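Local coordinates for putative GGDEF domain protein (Pseudomonas aeruginosa, PDB 7E6G) that probably catalyses the condensation of two GTP molecules into cyclic di-GMP with release of diphosphate, using magnesium as cofactor, at residues A[134-139]-A[184-189]; A[225-230]-A[256-261]; A[110-115]-A[177-182]. All coordinates share one frame; numbering follows the deposited sequence.

Contact 1. Residues A[134-139]-A[184-189]; sequences VLAMLD and FLLLLP. With MG (magnesium ion), chain G.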
loop_
_atom_site.group_PDB
_atom_site.type_symbol
_atom_site.label_atom_id
_atom_site.label_comp_id
_atom_site.label_asym_id
_atom_site.label_seq_id
_atom_site.Cartn_x
_atom_site.Cartn_y
_atom_site.Cartn_z
ATOM N N VAL A 134 -24.675 -41.081 -0.727
ATOM C CA VAL A 134 -24.475 -42.524 -0.785
ATOM C C VAL A 134 -22.984 -42.814 -0.668
ATOM O O VAL A 134 -22.127 -41.985 -0.982
ATOM C CB VAL A 134 -25.086 -43.174 -2.052
ATOM C CG1 VAL A 134 -26.495 -42.618 -2.317
ATOM C CG2 VAL A 134 -24.189 -43.000 -3.255
ATOM N N LEU A 135 -22.694 -44.005 -0.177
ATOM C CA LEU A 135 -21.350 -44.471 0.110
ATOM C C LEU A 135 -21.130 -45.759 -0.667
ATOM O O LEU A 135 -21.927 -46.697 -0.550
ATOM C CB LEU A 135 -21.207 -44.727 1.611
ATOM C CG LEU A 135 -19.999 -44.232 2.383
ATOM C CD1 LEU A 135 -19.773 -42.755 2.107
ATOM C CD2 LEU A 135 -20.274 -44.488 3.852
ATOM N N ALA A 136 -20.066 -45.812 -1.460
ATOM C CA ALA A 136 -19.692 -47.033 -2.172
ATOM C C ALA A 136 -18.273 -47.415 -1.764
ATOM O O ALA A 136 -17.350 -46.621 -1.912
ATOM C CB ALA A 136 -19.805 -46.830 -3.685
ATOM N N MET A 137 -18.097 -48.605 -1.214
ATOM C CA MET A 137 -16.782 -49.070 -0.797
ATOM C C MET A 137 -16.329 -50.193 -1.724
ATOM O O MET A 137 -17.005 -51.215 -1.865
ATOM C CB MET A 137 -16.780 -49.530 0.659
ATOM C CG MET A 137 -15.369 -49.590 1.267
ATOM S SD MET A 137 -15.405 -50.171 2.971
ATOM C CE MET A 137 -15.908 -48.670 3.833
ATOM N N LEU A 138 -15.173 -50.006 -2.320
ATOM C CA LEU A 138 -14.670 -50.806 -3.416
ATOM C C LEU A 138 -13.382 -51.475 -2.954
ATOM O O LEU A 138 -12.550 -50.840 -2.316
ATOM C CB LEU A 138 -14.443 -49.881 -4.618
ATOM C CG LEU A 138 -14.242 -50.376 -6.041
ATOM C CD1 LEU A 138 -15.221 -49.695 -6.977
ATOM C CD2 LEU A 138 -12.797 -50.097 -6.462
ATOM N N ASP A 139 -13.233 -52.767 -3.234
ATOM C CA ASP A 139 -12.065 -53.538 -2.814
ATOM C C ASP A 139 -11.603 -54.371 -3.999
ATOM O O ASP A 139 -12.408 -55.095 -4.594
ATOM C CB ASP A 139 -12.395 -54.439 -1.612
ATOM C CG ASP A 139 -11.213 -55.301 -1.153
ATOM O OD1 ASP A 139 -10.620 -56.043 -1.972
ATOM O OD2 ASP A 139 -10.889 -55.266 0.057
ATOM N N PHE A 184 -11.154 -48.381 -1.817
ATOM C CA PHE A 184 -11.513 -47.017 -2.164
ATOM C C PHE A 184 -12.911 -46.724 -1.639
ATOM O O PHE A 184 -13.788 -47.590 -1.651
ATOM C CB PHE A 184 -11.478 -46.785 -3.683
ATOM C CG PHE A 184 -10.122 -46.992 -4.323
ATOM C CD1 PHE A 184 -9.723 -48.252 -4.751
ATOM C CD2 PHE A 184 -9.264 -45.915 -4.534
ATOM C CE1 PHE A 184 -8.506 -48.437 -5.353
ATOM C CE2 PHE A 184 -8.027 -46.099 -5.144
ATOM C CZ PHE A 184 -7.648 -47.361 -5.553
ATOM N N LEU A 185 -13.121 -45.500 -1.188
ATOM C CA LEU A 185 -14.414 -45.068 -0.688
ATOM C C LEU A 185 -14.928 -43.969 -1.599
ATOM O O LEU A 185 -14.291 -42.918 -1.736
ATOM C CB LEU A 185 -14.323 -44.587 0.761
ATOM C CG LEU A 185 -15.694 -44.306 1.371
ATOM C CD1 LEU A 185 -16.603 -45.523 1.316
ATOM C CD2 LEU A 185 -15.552 -43.834 2.810
ATOM N N LEU A 186 -16.054 -44.226 -2.245
ATOM C CA LEU A 186 -16.757 -43.246 -3.052
ATOM C C LEU A 186 -17.812 -42.590 -2.166
ATOM O O LEU A 186 -18.617 -43.287 -1.538
ATOM C CB LEU A 186 -17.402 -43.921 -4.267
ATOM C CG LEU A 186 -16.590 -44.149 -5.561
ATOM C CD1 LEU A 186 -15.165 -44.685 -5.326
ATOM C CD2 LEU A 186 -17.335 -45.081 -6.504
ATOM N N LEU A 187 -17.785 -41.265 -2.087
ATOM C CA LEU A 187 -18.837 -40.489 -1.454
ATOM C C LEU A 187 -19.571 -39.699 -2.530
ATOM O O LEU A 187 -18.978 -38.843 -3.208
ATOM C CB LEU A 187 -18.278 -39.557 -0.387
ATOM C CG LEU A 187 -19.313 -38.600 0.205
ATOM C CD1 LEU A 187 -20.138 -39.281 1.242
ATOM C CD2 LEU A 187 -18.588 -37.435 0.833
ATOM N N LEU A 188 -20.853 -40.000 -2.710
ATOM C CA LEU A 188 -21.664 -39.195 -3.613
ATOM C C LEU A 188 -22.566 -38.307 -2.772
ATOM O O LEU A 188 -23.570 -38.785 -2.211
ATOM C CB LEU A 188 -22.492 -40.066 -4.563
ATOM C CG LEU A 188 -21.785 -41.255 -5.201
ATOM C CD1 LEU A 188 -22.663 -41.859 -6.289
ATOM C CD2 LEU A 188 -20.450 -40.832 -5.756
ATOM N N PRO A 189 -22.250 -37.026 -2.643
ATOM C CA PRO A 189 -23.040 -36.151 -1.781
ATOM C C PRO A 189 -24.323 -35.729 -2.470
ATOM O O PRO A 189 -24.401 -35.641 -3.699
ATOM C CB PRO A 189 -22.112 -34.954 -1.555
ATOM C CG PRO A 189 -21.301 -34.889 -2.803
ATOM C CD PRO A 189 -21.175 -36.298 -3.343
HETATM MG MG MG G . -8.594 -57.249 -2.124
#

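Contact 2. Residues A[225-230]-A[256-261]; sequences VGVTEH and DKCVFA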
loop_
_atom_site.group_PDB
_atom_site.type_symbol
_atom_site.label_atom_id
_atom_site.label_comp_id
_atom_site.label_asym_id
_atom_site.label_seq_id
_atom_site.Cartn_x
_atom_site.Cartn_y
_atom_site.Cartn_z
ATOM N N VAL A 225 -17.759 -54.351 -4.642
ATOM C CA VAL A 225 -18.176 -53.067 -4.081
ATOM C C VAL A 225 -19.485 -53.224 -3.323
ATOM O O VAL A 225 -20.417 -53.887 -3.782
ATOM C CB VAL A 225 -18.257 -51.963 -5.160
ATOM C CG1 VAL A 225 -18.974 -52.446 -6.358
ATOM C CG2 VAL A 225 -18.913 -50.681 -4.587
ATOM N N GLY A 226 -19.535 -52.631 -2.138
ATOM C CA GLY A 226 -20.744 -52.584 -1.327
ATOM C C GLY A 226 -21.199 -51.135 -1.251
ATOM O O GLY A 226 -20.383 -50.242 -1.015
ATOM N N VAL A 227 -22.484 -50.896 -1.493
ATOM C CA VAL A 227 -22.968 -49.522 -1.481
ATOM C C VAL A 227 -24.189 -49.405 -0.571
ATOM O O VAL A 227 -25.003 -50.335 -0.475
ATOM C CB VAL A 227 -23.235 -48.997 -2.913
ATOM C CG1 VAL A 227 -24.016 -49.995 -3.722
ATOM C CG2 VAL A 227 -23.895 -47.647 -2.894
ATOM N N THR A 228 -24.258 -48.284 0.159
ATOM C CA THR A 228 -25.402 -47.931 0.984
ATOM C C THR A 228 -25.754 -46.464 0.829
ATOM O O THR A 228 -24.983 -45.651 0.316
ATOM C CB THR A 228 -25.183 -48.170 2.482
ATOM O OG1 THR A 228 -26.460 -48.162 3.131
ATOM C CG2 THR A 228 -24.351 -47.049 3.090
ATOM N N GLU A 229 -26.939 -46.138 1.323
ATOM C CA GLU A 229 -27.384 -44.766 1.483
ATOM C C GLU A 229 -27.269 -44.347 2.940
ATOM O O GLU A 229 -27.469 -45.147 3.861
ATOM C CB GLU A 229 -28.828 -44.601 1.042
ATOM C CG GLU A 229 -29.211 -43.179 0.803
ATOM C CD GLU A 229 -30.635 -43.074 0.340
ATOM O OE1 GLU A 229 -31.156 -41.938 0.263
ATOM O OE2 GLU A 229 -31.216 -44.133 0.012
ATOM N N HIS A 230 -26.950 -43.085 3.151
ATOM C CA HIS A 230 -26.924 -42.596 4.513
ATOM C C HIS A 230 -28.341 -42.502 5.080
ATOM O O HIS A 230 -29.193 -41.799 4.526
ATOM C CB HIS A 230 -26.254 -41.242 4.597
ATOM C CG HIS A 230 -26.389 -40.641 5.950
ATOM N ND1 HIS A 230 -25.867 -41.249 7.071
ATOM C CD2 HIS A 230 -27.054 -39.548 6.383
ATOM C CE1 HIS A 230 -26.168 -40.528 8.134
ATOM N NE2 HIS A 230 -26.887 -39.490 7.745
ATOM N N ASP A 256 -16.322 -59.467 -8.439
ATOM C CA ASP A 256 -16.878 -58.655 -9.526
ATOM C C ASP A 256 -18.367 -58.403 -9.310
ATOM O O ASP A 256 -19.139 -58.294 -10.263
ATOM C CB ASP A 256 -16.634 -59.294 -10.896
ATOM C CG ASP A 256 -16.678 -58.282 -12.053
ATOM O OD1 ASP A 256 -16.848 -57.051 -11.805
ATOM O OD2 ASP A 256 -16.534 -58.747 -13.221
ATOM N N LYS A 257 -18.773 -58.308 -8.046
ATOM C CA LYS A 257 -20.159 -58.112 -7.656
ATOM C C LYS A 257 -20.294 -56.762 -6.969
ATOM O O LYS A 257 -19.316 -56.181 -6.490
ATOM C CB LYS A 257 -20.644 -59.223 -6.706
ATOM C CG LYS A 257 -21.600 -60.210 -7.328
ATOM C CD LYS A 257 -20.853 -61.336 -8.031
ATOM C CE LYS A 257 -21.757 -62.129 -8.981
ATOM N NZ LYS A 257 -22.953 -62.709 -8.274
ATOM N N CYS A 258 -21.529 -56.277 -6.907
ATOM C CA CYS A 258 -21.828 -55.002 -6.263
ATOM C C CYS A 258 -23.160 -55.167 -5.544
ATOM O O CYS A 258 -24.212 -55.210 -6.191
ATOM C CB CYS A 258 -21.877 -53.876 -7.281
ATOM S SG CYS A 258 -22.516 -52.341 -6.626
ATOM N N VAL A 259 -23.128 -55.273 -4.220
ATOM C CA VAL A 259 -24.354 -55.489 -3.466
ATOM C C VAL A 259 -24.760 -54.197 -2.765
ATOM O O VAL A 259 -23.920 -53.443 -2.258
ATOM C CB VAL A 259 -24.225 -56.653 -2.468
ATOM C CG1 VAL A 259 -23.509 -57.801 -3.103
ATOM C CG2 VAL A 259 -23.565 -56.207 -1.216
ATOM N N PHE A 260 -26.061 -53.925 -2.794
ATOM C CA PHE A 260 -26.696 -52.834 -2.076
ATOM C C PHE A 260 -27.271 -53.367 -0.769
ATOM O O PHE A 260 -27.666 -54.532 -0.671
ATOM C CB PHE A 260 -27.801 -52.190 -2.923
ATOM C CG PHE A 260 -27.292 -51.477 -4.157
ATOM C CD1 PHE A 260 -26.822 -52.199 -5.254
ATOM C CD2 PHE A 260 -27.284 -50.087 -4.224
ATOM C CE1 PHE A 260 -26.346 -51.548 -6.395
ATOM C CE2 PHE A 260 -26.821 -49.426 -5.358
ATOM C CZ PHE A 260 -26.346 -50.159 -6.442
ATOM N N ALA A 261 -27.261 -52.511 0.252
ATOM C CA ALA A 261 -27.948 -52.750 1.516
ATOM C C ALA A 261 -29.140 -51.803 1.618
ATOM O O ALA A 261 -29.013 -50.606 1.331
ATOM C CB ALA A 261 -27.000 -52.532 2.702
#

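Contact 3. Residues A[110-115]-A[177-182]; sequences PNRRML and GRWGGE. With MG (magnesium ion), chain G; G2P (phosphomethylphosphonic acid guanylate ester), chain H.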
loop_
_atom_site.group_PDB
_atom_site.type_symbol
_atom_site.label_atom_id
_atom_site.label_comp_id
_atom_site.label_asym_id
_atom_site.label_seq_id
_atom_site.Cartn_x
_atom_site.Cartn_y
_atom_site.Cartn_z
ATOM N N PRO A 110 -7.939 -38.278 -2.511
ATOM C CA PRO A 110 -8.114 -37.877 -1.185
ATOM C C PRO A 110 -7.877 -38.975 -0.255
ATOM O O PRO A 110 -8.229 -39.984 -0.521
ATOM C CB PRO A 110 -9.537 -37.629 -1.181
ATOM C CG PRO A 110 -9.835 -37.122 -2.423
ATOM C CD PRO A 110 -8.906 -37.655 -3.333
ATOM N N ASN A 111 -7.350 -38.737 0.878
ATOM C CA ASN A 111 -7.115 -39.729 1.846
ATOM C C ASN A 111 -8.125 -39.982 2.880
ATOM O O ASN A 111 -9.087 -39.568 2.734
ATOM C CB ASN A 111 -5.749 -39.568 2.378
ATOM C CG ASN A 111 -5.598 -38.543 3.338
ATOM O OD1 ASN A 111 -6.411 -37.956 3.739
ATOM N ND2 ASN A 111 -4.526 -38.431 3.740
ATOM N N ARG A 112 -7.860 -40.791 3.840
ATOM C CA ARG A 112 -8.760 -41.105 4.851
ATOM C C ARG A 112 -9.163 -39.993 5.677
ATOM O O ARG A 112 -10.208 -39.934 5.986
ATOM C CB ARG A 112 -8.196 -42.088 5.697
ATOM C CG ARG A 112 -8.564 -43.466 5.490
ATOM C CD ARG A 112 -8.607 -44.134 6.784
ATOM N NE ARG A 112 -9.018 -45.440 6.559
ATOM C CZ ARG A 112 -9.765 -46.113 7.301
ATOM N NH1 ARG A 112 -10.088 -45.729 8.381
ATOM N NH2 ARG A 112 -10.043 -47.215 6.965
ATOM N N ARG A 113 -8.295 -39.096 6.017
ATOM C CA ARG A 113 -8.582 -37.954 6.730
ATOM C C ARG A 113 -9.470 -37.095 5.999
ATOM O O ARG A 113 -10.175 -36.556 6.590
ATOM C CB ARG A 113 -7.306 -37.253 7.110
ATOM C CG ARG A 113 -7.458 -35.961 7.825
ATOM C CD ARG A 113 -6.215 -35.326 8.259
ATOM N NE ARG A 113 -5.693 -36.033 9.384
ATOM C CZ ARG A 113 -4.551 -36.706 9.447
ATOM N NH1 ARG A 113 -3.686 -36.803 8.481
ATOM N NH2 ARG A 113 -4.309 -37.339 10.483
ATOM N N MET A 114 -9.340 -36.920 4.723
ATOM C CA MET A 114 -10.194 -36.133 3.970
ATOM C C MET A 114 -11.581 -36.584 3.898
ATOM O O MET A 114 -12.438 -35.856 3.806
ATOM C CB MET A 114 -9.665 -35.913 2.663
ATOM C CG MET A 114 -9.800 -34.524 2.403
ATOM S SD MET A 114 -10.052 -34.203 0.758
ATOM C CE MET A 114 -11.571 -34.867 0.402
ATOM N N LEU A 115 -11.726 -37.838 3.793
ATOM C CA LEU A 115 -12.905 -38.495 3.727
ATOM C C LEU A 115 -13.680 -38.490 4.879
ATOM O O LEU A 115 -14.748 -38.380 4.806
ATOM C CB LEU A 115 -12.638 -39.856 3.225
ATOM C CG LEU A 115 -12.934 -39.634 1.818
ATOM C CD1 LEU A 115 -11.840 -39.315 0.894
ATOM C CD2 LEU A 115 -13.846 -40.563 1.275
ATOM N N GLY A 177 -11.928 -41.525 -2.583
ATOM C CA GLY A 177 -10.815 -41.540 -1.658
ATOM C C GLY A 177 -10.149 -42.897 -1.557
ATOM O O GLY A 177 -10.790 -43.942 -1.712
ATOM N N ARG A 178 -8.839 -42.869 -1.305
ATOM C CA ARG A 178 -8.089 -44.068 -0.966
ATOM C C ARG A 178 -8.379 -44.439 0.486
ATOM O O ARG A 178 -8.092 -43.666 1.401
ATOM C CB ARG A 178 -6.599 -43.836 -1.196
ATOM C CG ARG A 178 -5.738 -44.998 -0.732
ATOM C CD ARG A 178 -4.645 -45.270 -1.707
ATOM N NE ARG A 178 -4.129 -46.627 -1.601
ATOM C CZ ARG A 178 -2.856 -46.919 -1.835
ATOM N NH1 ARG A 178 -2.015 -45.946 -2.166
ATOM N NH2 ARG A 178 -2.413 -48.161 -1.726
ATOM N N TRP A 179 -8.969 -45.609 0.699
ATOM C CA TRP A 179 -9.457 -45.980 2.021
ATOM C C TRP A 179 -8.540 -46.972 2.717
ATOM O O TRP A 179 -8.571 -47.071 3.947
ATOM C CB TRP A 179 -10.877 -46.565 1.893
ATOM C CG TRP A 179 -11.667 -46.794 3.175
ATOM C CD1 TRP A 179 -12.117 -48.006 3.663
ATOM C CD2 TRP A 179 -12.141 -45.799 4.092
ATOM N NE1 TRP A 179 -12.819 -47.818 4.831
ATOM C CE2 TRP A 179 -12.856 -46.473 5.111
ATOM C CE3 TRP A 179 -12.028 -44.405 4.156
ATOM C CZ2 TRP A 179 -13.448 -45.790 6.191
ATOM C CZ3 TRP A 179 -12.625 -43.726 5.227
ATOM C CH2 TRP A 179 -13.322 -44.422 6.229
ATOM N N GLY A 180 -7.724 -47.684 1.952
ATOM C CA GLY A 180 -6.875 -48.740 2.451
ATOM C C GLY A 180 -5.856 -49.102 1.392
ATOM O O GLY A 180 -5.722 -48.424 0.373
ATOM N N GLY A 181 -5.122 -50.178 1.647
ATOM C CA GLY A 181 -4.121 -50.602 0.686
ATOM C C GLY A 181 -4.685 -50.734 -0.716
ATOM O O GLY A 181 -4.107 -50.235 -1.685
ATOM N N GLU A 182 -5.831 -51.397 -0.838
ATOM C CA GLU A 182 -6.480 -51.632 -2.119
ATOM C C GLU A 182 -7.988 -51.470 -1.962
ATOM O O GLU A 182 -8.783 -52.203 -2.558
ATOM C CB GLU A 182 -6.115 -53.012 -2.675
ATOM C CG GLU A 182 -5.771 -54.048 -1.599
ATOM C CD GLU A 182 -6.911 -55.039 -1.347
ATOM O OE1 GLU A 182 -7.445 -55.070 -0.211
ATOM O OE2 GLU A 182 -7.276 -55.790 -2.283
HETATM MG MG MG G . -8.594 -57.249 -2.124
HETATM P PG G2P H . -9.667 -60.453 -2.264
HETATM O O1G G2P H . -10.431 -59.416 -2.036
HETATM O O2G G2P H . -9.765 -60.888 -3.486
HETATM O O3G G2P H . -9.719 -61.413 -1.341
HETATM O O3B G2P H . -8.306 -59.782 -2.075
HETATM P PB G2P H . -6.766 -60.030 -2.255
HETATM O O1B G2P H . -6.450 -59.054 -3.050
HETATM O O2B G2P H . -6.416 -61.249 -2.656
HETATM C C3A G2P H . -5.903 -59.859 -0.764
HETATM P PA G2P H . -6.093 -58.650 0.325
HETATM O O1A G2P H . -6.296 -59.715 1.196
HETATM O O2A G2P H . -7.151 -58.064 -0.454
HETATM O "O5'" G2P H . -4.689 -58.372 -0.067
HETATM C "C5'" G2P H . -4.304 -57.264 -0.873
HETATM C "C4'" G2P H . -2.820 -57.084 -0.923
HETATM O "O4'" G2P H . -2.718 -55.776 -0.972
HETATM C "C3'" G2P H . -2.258 -57.291 0.379
HETATM O "O3'" G2P H . -1.411 -58.369 0.288
HETATM C "C2'" G2P H . -1.551 -56.011 0.589
HETATM O "O2'" G2P H . -0.308 -56.097 1.148
HETATM C "C1'" G2P H . -1.442 -55.533 -0.742
HETATM N N9 G2P H . -1.209 -54.139 -0.792
HETATM C C8 G2P H . -1.669 -53.382 0.148
HETATM N N7 G2P H . -1.354 -52.146 -0.070
HETATM C C5 G2P H . -0.706 -52.086 -1.150
HETATM C C6 G2P H . -0.195 -51.073 -1.801
HETATM O O6 G2P H . -0.251 -49.944 -1.433
HETATM N N1 G2P H . 0.457 -51.309 -2.982
HETATM C C2 G2P H . 0.557 -52.577 -3.419
HETATM N N2 G2P H . 1.138 -52.762 -4.484
HETATM N N3 G2P H . 0.029 -53.564 -2.714
HETATM C C4 G2P H . -0.621 -53.330 -1.605
#

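Contact 1. Residues A[134-139]-A[184-189]
Val134, Ala136 and Leu138 each exchange a pair of backbone hydrogen bonds with Leu188, Leu186 and Phe184 respectively, six bonds in all, which zip strands 134-140 and 183-188 together as antiparallel neighbours. The bonds are fairly straight; from Leu186 N to Ala136 O the length is 2.7 Å and the angle at the hydrogen 170°. Between these pairs lie the non-hydrogen-bonded pairs Leu135 with Leu187 and Met137 with Leu185.

Apolar contacts divide between the two faces of the sheet. On one, CG2 of Val134 packs against CG of Leu188 at 3.6 Å, and the small CB of Ala136 meets CB of Leu186 at 3.8 Å; helix 193-208 covers these residues. Farther along the same face, Leu138 CD2 approaches Phe184 CD1 at 4.0 Å, and helix 152-168 packs on both side chains. On the other face, Leu185 has CG anti to the backbone N (chi1 -172°), and its CD1 reaches over to CG of Leu135 at 3.8 Å. Helix 236-252 covers Leu135 and Met137 there.

Metal binding begins one residue past the last pair with 184-189: Asp139 OD1 coordinates the magnesium ion at 2.4 Å and also accepts from Lys251, while OD2 forms a salt bridge with Arg213 of the second subunit. Apolar residues suit strands covered by helices on both faces, and the side chains turn polar only at Asp139, where strand 134-140 reaches the metal.

Contact 2. Residues A[225-230]-A[256-261]
Val225 and Val227 pair with Cys258 and Phe260 in parallel register, the axes of the short strands 4.8 Å apart at 23°, and four hydrogen bonds run alternately between the backbones. Val225 donates from N to Lys257 O and accepts at O from Val259 N; Val227 N then donates to Val259 O at 3.0 Å, and Ala261 N closes the ladder on Val227 O.

The side chains of the two valines lie on one face. Val227 places CG1 between its backbone N and carbonyl carbon (chi1 47°), which sets this methyl over the centre of the Phe260 ring, 3.3 Å from the centroid and 15° off the normal, a CH-pi contact. Val225 uses the same branch to meet Cys258 CB at 3.4 Å. Helix 193-208 packs on this face, with Leu200 on Val227 and Arg204 on Val225. On the other face, Gly226 has no side chain beside Val259, which packs on helix 236-252.

That helix is the crossover of a beta-alpha-beta unit whose two strands meet here. Beta-branched valines suit the buried inner strand, whereas the outermost one carries an exposed phenylalanine; the ladder pairs polar backbone atoms while the side chains add apolar contacts.

Contact 3. Residues A[110-115]-A[177-182]
Arg112, in the first turn of helix 112-128, reaches across to Trp179, touching it from CG outward. From CB the chain turns so that CG stands above the indole's rim, outside CE3 and 3.8 Å from it, and a bend at chi2 (-145°) carries CD onward past the carbonyl of the same tryptophan. NE donates to Trp179 O at 3.1 Å, the acceptor lying in the guanidinium plane, and NH2 adds a weak bond to that oxygen. CZ stands 3.8 Å from the centroid of the six-membered ring, and with the planes 17° apart the guanidinium lies flat on the indole as a cation-pi stack, NH2 3.4 Å from Trp179 CE2. At the tip, NH1 forms a salt bridge with Glu161 of the second subunit. Long and flat-ended, arginine can stack and bond at once.

The tryptophan leads into the signature turn of GGDEF-domain cyclases, here Gly-Gly-Glu-Glu-Phe, which joins two antiparallel strands as a beta-hairpin. Just before it, Arg178 bonds through NE to Gly180 O and through NH2 to Gly181 O, bracing the turn, while NH2 also donates to O6 of the guanine at 2.8 Å. Gly181 lies against guanine N7, and Glu182 OE2 binds magnesium at 2.0 Å.

Nearer the helix start, Arg178 N donates to Pro110 O, Asn111 OD1 caps the helix by accepting from Met114 N, and Leu115 CD1 packs on CA of Gly177, 3.5 Å away.

How the contacts relate
All three contacts reach one mixed sheet. Contact 1, in its middle, is wholly buried, whereas contacts 2 and 3, toward opposite margins, are partly buried; contact 3 touches the second subunit, as does the metal end of contact 1. Strands 134-140 and 223-229 are neighbours, so Met137 N of contact 1 meets Gly226 O of contact 2, while Leu185 N pairs with Gly177 O of contact 3. Contacts 1 and 2 rely on backbone ladders, one antiparallel and one parallel, with apolar side chains. Contact 3 instead joins a helix start to a hairpin through a charged-aromatic stack, with a single backbone bond, and its far end meets the nucleotide. Asp139 and Glu182 bring contacts 1 and 3 together on the same magnesium ion.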